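Local coordinates for monooxygenase (Agrobacterium tumefaciens, PDB 2I7G), which probably acts as a flavin-dependent monooxygenase of the bacterial luciferase-like family, built on a TIM barrel and paired with a second copy of itself, at residues E70-P74 with E138-F143; L104-V110 with F154-L160; D149-L153 with G174-P178. All blocks are in the same frame, centred on the assembly; numbering follows the deposited sequence. Where two conformers were deposited one is given.

Interaction 1: residues E70-P74 with E138-F143; sequences EHHRP and ESYPLF
Glu-70 OE2 is gripped from two sides of the dimer interface, by His-72, whose ring packs on Phe-143, and by Arg-111 of the second subunit, whose NH1 makes a salt bridge with it. The bond from His-72 NE2 to Glu-70 OE2 is nearly straight, 2.7 Å long with an angle of 176° at the hydrogen; the oxygen lies in the ring plane and receives it on its anti lone pair. His-72 ND1 is hydrogen-bonded in turn to Gln-114 of the second subunit, and the two bonds fix the rotation of the imidazole. In the TIM barrel of this luciferase-like monooxygenase, 70-74 belongs to the loop that follows strand 65-68, and a short kinked helix, 136-143, packs against it.

Phe-143 turns its edge to one face of the imidazole in an edge-to-face (T-shaped) pair, centroids 5.2 Å apart and planes at 76°. Its atoms CE2 and CZ do the touching, each 3.6 Å from His-72 CE1. Arg-111 of the second subunit also makes a cation-pi contact with Phe-143, so one guanidinium of the other subunit reaches two of the groups that hold the histidine. Leu-142 brings its CD2 methyl obliquely to His-72 ND1, 3.7 Å away, and Ser-139 sets its CB beside CD2 of the same ring. In the conformer given, the serine hydroxyl is used elsewhere, bonding to the carbonyl of Ser-135.

Farther along, the contact becomes looser. Arg-73 has its stronger partner in Asp-75, through NH2, and offers Glu-138 a long salt bridge in which Arg-73 NH1 stands 3.9 Å from Glu-138 OE1. That oxygen lies near the guanidinium plane, at its edge, although the carboxylate itself is turned 50° from it.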
ATOM      1  N   GLU B  70      -0.621  -6.250  11.221  1.00 25.24           N
ATOM      2  CA  GLU B  70       0.772  -6.033  10.805  1.00 23.82           C
ATOM      3  C   GLU B  70       1.714  -6.871  11.662  1.00 23.88           C
ATOM      4  O   GLU B  70       1.695  -6.759  12.886  1.00 23.24           O
ATOM      5  CB  GLU B  70       1.126  -4.553  11.043  1.00 23.41           C
ATOM      6  CG  GLU B  70       2.588  -4.182  10.699  1.00 22.63           C
ATOM      7  CD  GLU B  70       2.981  -2.754  11.110  1.00 24.39           C
ATOM      8  OE1 GLU B  70       2.095  -1.957  11.550  1.00 24.47           O
ATOM      9  OE2 GLU B  70       4.191  -2.460  11.002  1.00 25.58           O
ATOM     10  N   HIS B  71       2.550  -7.677  11.019  1.00 23.33           N
ATOM     11  CA  HIS B  71       3.638  -8.431  11.687  1.00 23.65           C
ATOM     12  C   HIS B  71       4.934  -8.400  10.882  1.00 24.64           C
ATOM     13  O   HIS B  71       4.898  -8.131   9.684  1.00 22.85           O
ATOM     14  CB  HIS B  71       3.214  -9.877  11.959  1.00 24.15           C
ATOM     15  CG  HIS B  71       2.115  -9.963  12.977  1.00 23.99           C
ATOM     16  ND1 HIS B  71       2.350 -10.193  14.324  1.00 30.40           N
ATOM     17  CD2 HIS B  71       0.785  -9.772  12.850  1.00 24.44           C
ATOM     18  CE1 HIS B  71       1.197 -10.138  14.977  1.00 27.78           C
ATOM     19  NE2 HIS B  71       0.233  -9.892  14.106  1.00 30.55           N
ATOM     20  N   HIS B  72       6.074  -8.663  11.561  1.00 23.52           N
ATOM     21  CA  HIS B  72       7.406  -8.585  10.958  1.00 24.22           C
ATOM     22  C   HIS B  72       8.191  -9.859  11.291  1.00 25.57           C
ATOM     23  O   HIS B  72       9.184  -9.833  12.042  1.00 25.85           O
ATOM     24  CB  HIS B  72       8.116  -7.308  11.440  1.00 24.38           C
ATOM     25  CG  HIS B  72       7.410  -6.070  10.997  1.00 23.78           C
ATOM     26  ND1 HIS B  72       7.658  -5.477   9.777  1.00 25.51           N
ATOM     27  CD2 HIS B  72       6.428  -5.336  11.580  1.00 23.67           C
ATOM     28  CE1 HIS B  72       6.880  -4.418   9.637  1.00 23.88           C
ATOM     29  NE2 HIS B  72       6.107  -4.323  10.711  1.00 23.59           N
ATOM     30  N   ARG B  73       7.741 -10.977  10.726  1.00 25.42           N
ATOM     31  CA  ARG B  73       8.289 -12.294  11.077  1.00 26.11           C
ATOM     32  C   ARG B  73       8.113 -13.244   9.899  1.00 25.95           C
ATOM     33  O   ARG B  73       7.193 -13.067   9.094  1.00 25.45           O
ATOM     34  CB  ARG B  73       7.532 -12.843  12.282  1.00 26.81           C
ATOM     35  CG  ARG B  73       8.116 -12.415  13.573  1.00 33.15           C
ATOM     36  CD  ARG B  73       7.281 -12.862  14.744  1.00 40.02           C
ATOM     37  NE  ARG B  73       6.673 -14.182  14.582  1.00 43.83           N
ATOM     38  CZ  ARG B  73       6.394 -14.970  15.607  1.00 48.78           C
ATOM     39  NH1 ARG B  73       6.712 -14.570  16.834  1.00 49.79           N
ATOM     40  NH2 ARG B  73       5.809 -16.149  15.418  1.00 50.33           N
ATOM     41  N   PRO B  74       8.983 -14.257   9.790  1.00 26.60           N
ATOM     42  CA  PRO B  74       8.866 -15.130   8.624  1.00 26.60           C
ATOM     43  C   PRO B  74       7.545 -15.875   8.553  1.00 26.91           C
ATOM     44  O   PRO B  74       7.174 -16.311   7.479  1.00 28.55           O
ATOM     45  CB  PRO B  74      10.058 -16.122   8.770  1.00 27.45           C
ATOM     46  CG  PRO B  74      10.520 -15.988  10.177  1.00 28.13           C
ATOM     47  CD  PRO B  74      10.113 -14.619  10.675  1.00 27.09           C
ATOM     48  N   GLU B 138       8.558  -7.221  19.608  1.00 36.12           N
ATOM     49  CA  GLU B 138       9.348  -8.071  18.719  1.00 37.22           C
ATOM     50  C   GLU B 138       9.903  -7.285  17.537  1.00 35.66           C
ATOM     51  O   GLU B 138      11.038  -7.559  17.091  1.00 36.33           O
ATOM     52  CB  GLU B 138       8.538  -9.301  18.228  1.00 38.85           C
ATOM     53  CG  GLU B 138       8.316 -10.386  19.315  1.00 46.03           C
ATOM     54  CD  GLU B 138       8.814 -11.820  18.931  1.00 55.48           C
ATOM     55  OE1 GLU B 138       8.569 -12.777  19.730  1.00 56.45           O
ATOM     56  OE2 GLU B 138       9.469 -11.990  17.861  1.00 58.86           O
ATOM     57  N   SER B 139       9.170  -6.258  17.091  0.50 34.22           N
ATOM     58  CA  SER B 139       9.461  -5.520  15.828  0.50 32.87           C
ATOM     59  C   SER B 139      10.053  -4.070  15.900  0.50 32.41           C
ATOM     60  O   SER B 139      10.413  -3.461  14.867  0.50 32.59           O
ATOM     61  CB  SER B 139       8.175  -5.466  15.021  0.50 32.81           C
ATOM     62  OG  SER B 139       7.178  -4.793  15.765  0.50 31.42           O
ATOM     63  N   TYR B 140      10.140  -3.507  17.100  0.50 30.61           N
ATOM     64  CA  TYR B 140      10.778  -2.195  17.291  0.50 28.89           C
ATOM     65  C   TYR B 140      12.240  -2.108  16.804  0.50 28.34           C
ATOM     66  O   TYR B 140      12.662  -1.058  16.312  0.50 28.19           O
ATOM     67  CB  TYR B 140      10.713  -1.799  18.769  0.50 28.61           C
ATOM     68  CG  TYR B 140       9.633  -0.804  19.142  0.50 27.84           C
ATOM     69  CD1 TYR B 140       8.438  -0.713  18.418  0.50 27.06           C
ATOM     70  CD2 TYR B 140       9.794   0.026  20.254  0.50 27.95           C
ATOM     71  CE1 TYR B 140       7.457   0.200  18.773  0.50 27.19           C
ATOM     72  CE2 TYR B 140       8.814   0.932  20.625  0.50 27.02           C
ATOM     73  CZ  TYR B 140       7.651   1.013  19.877  0.50 27.82           C
ATOM     74  OH  TYR B 140       6.679   1.907  20.243  0.50 27.79           O
ATOM     75  N   PRO B 141      13.038  -3.191  16.980  1.00 27.81           N
ATOM     76  CA  PRO B 141      14.429  -3.133  16.502  1.00 27.72           C
ATOM     77  C   PRO B 141      14.555  -2.880  15.003  1.00 27.29           C
ATOM     78  O   PRO B 141      15.550  -2.317  14.558  1.00 27.52           O
ATOM     79  CB  PRO B 141      14.959  -4.530  16.826  1.00 28.15           C
ATOM     80  CG  PRO B 141      14.178  -4.968  17.953  1.00 28.60           C
ATOM     81  CD  PRO B 141      12.790  -4.484  17.668  1.00 27.89           C
ATOM     82  N   LEU B 142      13.554  -3.275  14.230  1.00 26.61           N
ATOM     83  CA  LEU B 142      13.622  -3.074  12.778  1.00 26.89           C
ATOM     84  C   LEU B 142      13.515  -1.595  12.411  1.00 27.34           C
ATOM     85  O   LEU B 142      14.042  -1.154  11.381  1.00 26.93           O
ATOM     86  CB  LEU B 142      12.517  -3.899  12.076  1.00 26.39           C
ATOM     87  CG  LEU B 142      12.387  -3.831  10.550  1.00 26.67           C
ATOM     88  CD1 LEU B 142      13.760  -4.052   9.844  1.00 24.02           C
ATOM     89  CD2 LEU B 142      11.247  -4.794  10.026  1.00 26.09           C
ATOM     90  N   PHE B 143      12.826  -0.832  13.258  1.00 27.35           N
ATOM     91  CA  PHE B 143      12.554   0.584  12.981  1.00 28.45           C
ATOM     92  C   PHE B 143      13.363   1.564  13.846  1.00 29.30           C
ATOM     93  O   PHE B 143      13.187   2.779  13.771  1.00 31.01           O
ATOM     94  CB  PHE B 143      11.013   0.815  12.975  1.00 27.80           C
ATOM     95  CG  PHE B 143      10.309  -0.009  11.918  1.00 26.62           C
ATOM     96  CD1 PHE B 143      10.457   0.322  10.568  1.00 24.82           C
ATOM     97  CD2 PHE B 143       9.580  -1.169  12.256  1.00 26.79           C
ATOM     98  CE1 PHE B 143       9.866  -0.470   9.556  1.00 26.59           C
ATOM     99  CE2 PHE B 143       8.985  -1.964  11.240  1.00 25.43           C
ATOM    100  CZ  PHE B 143       9.130  -1.605   9.900  1.00 27.21           C
TER

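Interaction 2: residues L104-V110 with F154-L160; sequences LSSDDPV and FAEKLDL
Lys-157 supplies the polar part of this contact, reaching from its helix into the loop before helix 109-122. Lys-157 NZ gives hydrogen bonds to two backbone carbonyls, Ser-105 O at 2.7 Å and Asp-107 O at 2.8 Å. It sits above the carbonyl plane of the first and is tilted 31° from that of the second. The hydroxyl of Tyr-145 is a third partner, so this buried ammonium is held by three oxygens. Beyond CG the lysine chain is fully extended, which carries NZ into the loop.

The apolar contacts begin on the stem of the same lysine. Pro-109 lays its ring across it at about a right angle, CG 3.5 Å from Lys-157 CB, and also meets Leu-160 CD2 at 3.8 Å. Leu-104 fits CD2 against the backbone of Leu-158, 3.8 Å from its CA, while Leu-104 CB lies 4.3 Å from Phe-154 CE1.

Asp-108 N-caps helix 109-122 through OD1, which accepts from Val-110 N. The segment 104-110 runs from the loop after strand 96-99 into helix 109-122 of the barrel; helix 150-166 packs along it, and strand 180-181 touches Val-110 and Leu-160.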
ATOM      1  N   LEU B 104       1.156   1.535  15.152  1.00 21.26           N
ATOM      2  CA  LEU B 104       1.358   2.930  14.810  1.00 22.34           C
ATOM      3  C   LEU B 104       2.667   3.511  15.413  1.00 22.13           C
ATOM      4  O   LEU B 104       3.336   4.344  14.764  1.00 23.37           O
ATOM      5  CB  LEU B 104       0.136   3.731  15.266  1.00 22.04           C
ATOM      6  CG  LEU B 104       0.195   5.221  14.930  1.00 23.31           C
ATOM      7  CD1 LEU B 104       0.287   5.429  13.382  1.00 25.18           C
ATOM      8  CD2 LEU B 104      -1.066   5.911  15.523  1.00 24.97           C
ATOM      9  N   SER B 105       3.002   3.092  16.634  0.50 22.12           N
ATOM     10  CA  SER B 105       4.187   3.634  17.334  0.50 22.39           C
ATOM     11  C   SER B 105       5.464   3.562  16.506  0.50 21.88           C
ATOM     12  O   SER B 105       6.314   4.443  16.618  0.50 22.67           O
ATOM     13  CB  SER B 105       4.424   2.934  18.670  0.50 22.08           C
ATOM     14  OG  SER B 105       3.389   3.227  19.570  0.50 21.97           O
ATOM     15  N   SER B 106       5.580   2.522  15.676  1.00 22.28           N
ATOM     16  CA  SER B 106       6.799   2.293  14.896  1.00 23.21           C
ATOM     17  C   SER B 106       6.678   2.735  13.441  1.00 23.87           C
ATOM     18  O   SER B 106       7.576   2.481  12.660  1.00 24.59           O
ATOM     19  CB  SER B 106       7.312   0.838  15.021  1.00 23.89           C
ATOM     20  OG  SER B 106       6.230  -0.057  14.982  1.00 28.42           O
ATOM     21  N   ASP B 107       5.608   3.466  13.118  1.00 23.31           N
ATOM     22  CA  ASP B 107       5.377   3.862  11.717  1.00 24.34           C
ATOM     23  C   ASP B 107       5.329   5.395  11.638  1.00 24.14           C
ATOM     24  O   ASP B 107       5.399   6.109  12.664  1.00 23.24           O
ATOM     25  CB  ASP B 107       4.111   3.192  11.159  1.00 24.57           C
ATOM     26  CG  ASP B 107       4.176   2.942   9.586  1.00 26.82           C
ATOM     27  OD1 ASP B 107       4.947   3.630   8.825  1.00 25.59           O
ATOM     28  OD2 ASP B 107       3.413   2.048   9.122  1.00 27.41           O
ATOM     29  N   ASP B 108       5.235   5.914  10.423  1.00 23.56           N
ATOM     30  CA  ASP B 108       5.094   7.357  10.247  1.00 24.11           C
ATOM     31  C   ASP B 108       3.606   7.643  10.038  1.00 23.66           C
ATOM     32  O   ASP B 108       3.047   7.164   9.051  1.00 23.20           O
ATOM     33  CB  ASP B 108       5.866   7.796   8.995  1.00 24.20           C
ATOM     34  CG  ASP B 108       5.744   9.322   8.725  1.00 28.08           C
ATOM     35  OD1 ASP B 108       4.921  10.045   9.366  1.00 29.95           O
ATOM     36  OD2 ASP B 108       6.536   9.814   7.904  1.00 32.83           O
ATOM     37  N   PRO B 109       2.946   8.379  10.968  1.00 23.65           N
ATOM     38  CA  PRO B 109       1.502   8.634  10.828  1.00 24.17           C
ATOM     39  C   PRO B 109       1.123   9.334   9.502  1.00 22.89           C
ATOM     40  O   PRO B 109       0.017   9.109   9.020  1.00 21.57           O
ATOM     41  CB  PRO B 109       1.152   9.522  12.021  1.00 24.35           C
ATOM     42  CG  PRO B 109       2.302   9.421  12.968  1.00 26.96           C
ATOM     43  CD  PRO B 109       3.502   8.928  12.222  1.00 23.96           C
ATOM     44  N   VAL B 110       2.013  10.170   8.959  1.00 21.13           N
ATOM     45  CA  VAL B 110       1.754  10.758   7.641  1.00 20.66           C
ATOM     46  C   VAL B 110       1.590   9.656   6.574  1.00 20.10           C
ATOM     47  O   VAL B 110       0.618   9.656   5.818  1.00 21.20           O
ATOM     48  CB  VAL B 110       2.806  11.814   7.228  1.00 21.00           C
ATOM     49  CG1 VAL B 110       2.451  12.339   5.849  1.00 22.77           C
ATOM     50  CG2 VAL B 110       2.836  12.975   8.282  1.00 22.43           C
ATOM     51  N   PHE B 154       3.451   6.255  20.939  1.00 22.69           N
ATOM     52  CA  PHE B 154       2.055   6.010  20.619  1.00 23.17           C
ATOM     53  C   PHE B 154       1.236   7.263  20.817  1.00 23.09           C
ATOM     54  O   PHE B 154       0.452   7.618  19.945  1.00 23.39           O
ATOM     55  CB  PHE B 154       1.480   4.860  21.430  1.00 23.87           C
ATOM     56  CG  PHE B 154       0.126   4.416  20.960  1.00 24.09           C
ATOM     57  CD1 PHE B 154      -0.027   3.701  19.752  1.00 25.75           C
ATOM     58  CD2 PHE B 154      -1.002   4.741  21.693  1.00 27.51           C
ATOM     59  CE1 PHE B 154      -1.311   3.263  19.322  1.00 29.22           C
ATOM     60  CE2 PHE B 154      -2.291   4.312  21.266  1.00 27.87           C
ATOM     61  CZ  PHE B 154      -2.440   3.585  20.098  1.00 28.22           C
ATOM     62  N   ALA B 155       1.461   7.956  21.928  1.00 22.78           N
ATOM     63  CA  ALA B 155       0.703   9.167  22.236  1.00 22.07           C
ATOM     64  C   ALA B 155       0.900  10.235  21.154  1.00 22.68           C
ATOM     65  O   ALA B 155      -0.072  10.800  20.646  1.00 22.38           O
ATOM     66  CB  ALA B 155       1.115   9.713  23.576  1.00 23.03           C
ATOM     67  N   GLU B 156       2.150  10.494  20.797  1.00 21.77           N
ATOM     68  CA  GLU B 156       2.446  11.585  19.850  1.00 22.21           C
ATOM     69  C   GLU B 156       1.944  11.197  18.463  1.00 22.90           C
ATOM     70  O   GLU B 156       1.357  11.996  17.753  1.00 22.35           O
ATOM     71  CB  GLU B 156       3.943  11.877  19.793  1.00 22.93           C
ATOM     72  CG  GLU B 156       4.442  12.606  21.041  1.00 25.22           C
ATOM     73  CD  GLU B 156       5.822  13.210  20.864  1.00 29.30           C
ATOM     74  OE1 GLU B 156       6.357  13.157  19.735  1.00 30.03           O
ATOM     75  OE2 GLU B 156       6.373  13.738  21.868  1.00 30.52           O
ATOM     76  N   LYS B 157       2.173   9.948  18.078  1.00 21.80           N
ATOM     77  CA  LYS B 157       1.823   9.551  16.700  1.00 22.30           C
ATOM     78  C   LYS B 157       0.317   9.435  16.502  1.00 22.38           C
ATOM     79  O   LYS B 157      -0.220   9.758  15.439  1.00 21.94           O
ATOM     80  CB  LYS B 157       2.564   8.283  16.286  1.00 21.82           C
ATOM     81  CG  LYS B 157       4.039   8.579  16.051  1.00 22.67           C
ATOM     82  CD  LYS B 157       4.857   7.269  15.801  1.00 22.26           C
ATOM     83  CE  LYS B 157       6.256   7.617  15.336  1.00 23.82           C
ATOM     84  NZ  LYS B 157       7.018   6.408  14.906  1.00 21.31           N
ATOM     85  N   LEU B 158      -0.366   9.012  17.555  1.00 23.15           N
ATOM     86  CA  LEU B 158      -1.821   9.000  17.541  1.00 22.75           C
ATOM     87  C   LEU B 158      -2.270  10.450  17.458  1.00 23.24           C
ATOM     88  O   LEU B 158      -3.189  10.742  16.662  1.00 20.17           O
ATOM     89  CB  LEU B 158      -2.394   8.293  18.782  1.00 23.03           C
ATOM     90  CG  LEU B 158      -3.917   8.290  18.894  1.00 22.69           C
ATOM     91  CD1 LEU B 158      -4.578   7.671  17.648  1.00 23.49           C
ATOM     92  CD2 LEU B 158      -4.361   7.510  20.116  1.00 23.87           C
ATOM     93  N   ASP B 159      -1.672  11.371  18.292  1.00 21.81           N
ATOM     94  CA  ASP B 159      -2.044  12.785  18.237  1.00 22.80           C
ATOM     95  C   ASP B 159      -1.838  13.334  16.803  1.00 23.18           C
ATOM     96  O   ASP B 159      -2.737  13.971  16.222  1.00 22.02           O
ATOM     97  CB  ASP B 159      -1.202  13.600  19.223  1.00 21.90           C
ATOM     98  CG  ASP B 159      -1.641  15.036  19.306  1.00 27.07           C
ATOM     99  OD1 ASP B 159      -2.764  15.284  19.798  1.00 30.70           O
ATOM    100  OD2 ASP B 159      -0.838  15.924  18.932  1.00 28.21           O
ATOM    101  N   LEU B 160      -0.675  13.039  16.201  1.00 23.63           N
ATOM    102  CA  LEU B 160      -0.503  13.433  14.761  1.00 24.04           C
ATOM    103  C   LEU B 160      -1.562  12.832  13.796  1.00 23.00           C
ATOM    104  O   LEU B 160      -2.193  13.543  12.998  1.00 23.43           O
ATOM    105  CB  LEU B 160       0.903  13.177  14.303  1.00 23.49           C
ATOM    106  CG  LEU B 160       1.205  13.470  12.834  1.00 23.44           C
ATOM    107  CD1 LEU B 160       0.822  14.920  12.473  1.00 21.83           C
ATOM    108  CD2 LEU B 160       2.706  13.186  12.675  1.00 22.59           C
TER

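Interaction 3: residues D149-L153 with G174-P178; sequences DYDVL and GTKHP
Lys-176 meets the start of helix 150-166 in two ways, with closely packed carbons near its backbone and a looser charged end. In the packed part Lys-176 CB lies 3.7 Å from Leu-153 CD2, and Lys-176 CG lies 3.8 Å from Val-152 CG1. Both residues cross the lysine chain at about a right angle. The leucine is buried and backs onto Tyr-145, whereas Val-152 lies at the solvent surface with Thr-175, and there Val-152 CG1 approaches Thr-175 OG1 at 3.9 Å.

The loop 174-178 connects strands 169-172 and 180-181, antiparallel neighbours in a small three-stranded sheet separate from the parallel barrel strands, so the contact brings the hairpin turn against the helix that precedes it. Glu-156, one turn beyond Val-152, helps hold the loop there: its carboxylate takes hydrogen bonds from the backbone N of Lys-176 and the hydroxyl of Thr-175.

At the charged end the grip is looser. The lysine is bent at chi2 (-55°), and from that bend CE and NZ run out over Asp-149, just before the helix begins at 150. Lys-176 NZ stands 3.6 Å from Asp-149 OD2 in a salt bridge without a hydrogen bond, and Lys-176 CE is almost as near, 3.7 Å from the same oxygen. The other carboxylate oxygen, Asp-149 OD1, is farther off, at 4.1 Å from Lys-176 NZ.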
ATOM      1  N   ASP B 149      10.277   3.691  24.908  1.00 28.76           N
ATOM      2  CA  ASP B 149       9.662   4.846  24.289  1.00 28.29           C
ATOM      3  C   ASP B 149       8.253   4.582  23.751  1.00 26.72           C
ATOM      4  O   ASP B 149       7.646   5.495  23.200  1.00 25.34           O
ATOM      5  CB  ASP B 149      10.554   5.391  23.181  1.00 28.96           C
ATOM      6  CG  ASP B 149      11.811   6.058  23.727  1.00 31.71           C
ATOM      7  OD1 ASP B 149      11.909   6.316  24.959  1.00 34.20           O
ATOM      8  OD2 ASP B 149      12.703   6.330  22.919  1.00 35.58           O
ATOM      9  N   TYR B 150       7.744   3.366  23.938  1.00 25.97           N
ATOM     10  CA  TYR B 150       6.437   2.995  23.382  1.00 25.51           C
ATOM     11  C   TYR B 150       5.324   4.047  23.692  1.00 25.52           C
ATOM     12  O   TYR B 150       4.622   4.529  22.797  1.00 25.70           O
ATOM     13  CB  TYR B 150       6.002   1.568  23.820  1.00 25.77           C
ATOM     14  CG  TYR B 150       4.654   1.277  23.207  1.00 25.33           C
ATOM     15  CD1 TYR B 150       4.571   0.778  21.918  1.00 26.70           C
ATOM     16  CD2 TYR B 150       3.473   1.651  23.851  1.00 25.48           C
ATOM     17  CE1 TYR B 150       3.365   0.575  21.289  1.00 25.98           C
ATOM     18  CE2 TYR B 150       2.236   1.463  23.225  1.00 26.59           C
ATOM     19  CZ  TYR B 150       2.203   0.911  21.938  1.00 27.55           C
ATOM     20  OH  TYR B 150       1.035   0.728  21.260  1.00 28.08           O
ATOM     21  N   ASP B 151       5.165   4.387  24.970  1.00 25.40           N
ATOM     22  CA  ASP B 151       4.031   5.218  25.397  1.00 25.84           C
ATOM     23  C   ASP B 151       4.047   6.605  24.729  1.00 25.70           C
ATOM     24  O   ASP B 151       3.012   7.073  24.247  1.00 25.40           O
ATOM     25  CB  ASP B 151       4.018   5.380  26.926  1.00 25.69           C
ATOM     26  CG  ASP B 151       3.555   4.124  27.662  1.00 29.30           C
ATOM     27  OD1 ASP B 151       3.148   3.140  27.047  1.00 28.32           O
ATOM     28  OD2 ASP B 151       3.603   4.145  28.915  1.00 32.33           O
ATOM     29  N   VAL B 152       5.209   7.255  24.708  1.00 25.00           N
ATOM     30  CA  VAL B 152       5.322   8.597  24.090  1.00 25.67           C
ATOM     31  C   VAL B 152       5.201   8.470  22.572  1.00 25.01           C
ATOM     32  O   VAL B 152       4.561   9.306  21.935  1.00 24.68           O
ATOM     33  CB  VAL B 152       6.614   9.352  24.490  1.00 25.89           C
ATOM     34  CG1 VAL B 152       6.659  10.710  23.810  1.00 26.11           C
ATOM     35  CG2 VAL B 152       6.640   9.548  25.999  1.00 28.72           C
ATOM     36  N   LEU B 153       5.789   7.419  21.996  1.00 24.27           N
ATOM     37  CA  LEU B 153       5.653   7.199  20.536  1.00 23.77           C
ATOM     38  C   LEU B 153       4.181   7.038  20.154  1.00 23.77           C
ATOM     39  O   LEU B 153       3.716   7.617  19.176  1.00 23.63           O
ATOM     40  CB  LEU B 153       6.416   5.969  20.062  1.00 23.99           C
ATOM     41  CG  LEU B 153       7.942   6.097  20.008  1.00 24.77           C
ATOM     42  CD1 LEU B 153       8.526   4.699  19.972  1.00 27.44           C
ATOM     43  CD2 LEU B 153       8.374   6.919  18.785  1.00 24.69           C
ATOM     44  N   GLY B 174       6.366  17.711  18.107  1.00 27.32           N
ATOM     45  CA  GLY B 174       6.450  16.815  19.267  1.00 29.61           C
ATOM     46  C   GLY B 174       7.905  16.539  19.576  1.00 30.79           C
ATOM     47  O   GLY B 174       8.792  17.348  19.226  1.00 31.78           O
ATOM     48  N   THR B 175       8.167  15.408  20.213  1.00 31.33           N
ATOM     49  CA  THR B 175       9.522  15.060  20.622  1.00 33.13           C
ATOM     50  C   THR B 175      10.069  13.821  19.898  1.00 34.46           C
ATOM     51  O   THR B 175      11.281  13.603  19.882  1.00 35.81           O
ATOM     52  CB  THR B 175       9.620  14.829  22.162  1.00 33.56           C
ATOM     53  OG1 THR B 175       8.958  13.610  22.504  1.00 33.76           O
ATOM     54  CG2 THR B 175       8.974  15.969  22.944  1.00 32.95           C
ATOM     55  N   LYS B 176       9.180  12.998  19.333  1.00 35.29           N
ATOM     56  CA  LYS B 176       9.561  11.703  18.754  1.00 36.19           C
ATOM     57  C   LYS B 176       9.228  11.602  17.262  1.00 36.00           C
ATOM     58  O   LYS B 176       9.209  10.496  16.697  1.00 37.99           O
ATOM     59  CB  LYS B 176       8.860  10.537  19.496  1.00 36.43           C
ATOM     60  CG  LYS B 176       9.161  10.382  20.969  1.00 39.20           C
ATOM     61  CD  LYS B 176      10.657  10.274  21.239  1.00 42.77           C
ATOM     62  CE  LYS B 176      10.934   9.550  22.541  1.00 45.53           C
ATOM     63  NZ  LYS B 176      12.313   9.861  23.014  1.00 46.33           N
ATOM     64  N   HIS B 177       8.926  12.737  16.630  1.00 34.92           N
ATOM     65  CA  HIS B 177       8.572  12.788  15.214  1.00 33.47           C
ATOM     66  C   HIS B 177       8.908  14.194  14.712  1.00 32.09           C
ATOM     67  O   HIS B 177       8.717  15.172  15.443  1.00 30.97           O
ATOM     68  CB  HIS B 177       7.075  12.460  15.007  1.00 34.19           C
ATOM     69  CG  HIS B 177       6.651  12.361  13.559  1.00 35.31           C
ATOM     70  ND1 HIS B 177       6.445  13.468  12.761  1.00 39.25           N
ATOM     71  CD2 HIS B 177       6.403  11.284  12.771  1.00 36.97           C
ATOM     72  CE1 HIS B 177       6.088  13.079  11.549  1.00 40.03           C
ATOM     73  NE2 HIS B 177       6.056  11.757  11.527  1.00 36.38           N
ATOM     74  N   PRO B 178       9.440  14.311  13.476  1.00 30.75           N
ATOM     75  CA  PRO B 178       9.729  15.662  12.973  1.00 30.25           C
ATOM     76  C   PRO B 178       8.501  16.593  12.923  1.00 29.32           C
ATOM     77  O   PRO B 178       7.355  16.128  12.771  1.00 29.31           O
ATOM     78  CB  PRO B 178      10.293  15.417  11.560  1.00 30.65           C
ATOM     79  CG  PRO B 178      10.737  13.981  11.580  1.00 30.83           C
ATOM     80  CD  PRO B 178       9.822  13.260  12.513  1.00 30.74           C
TER

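How the interactions relate
Interaction 2 is the buried contact of the three, interaction 1 is partly buried beside the dimer partner, and interaction 3 lies on the surface. Interactions 2 and 3 share helix 150-166, their centres about 8 Å apart, and are joined through Glu-156. Tyr-140, on the helix of interaction 1, lies in the conformer given next to Ser-105 and Ser-106 of interaction 2 and to Tyr-150 and Leu-153 of interaction 3. Each contact uses charge differently: a lysine held by neutral oxygens inside, a lysine in a loose ion pair outside, and at the interface a histidine-carboxylate bond completed by the second subunit, which also touches interaction 2.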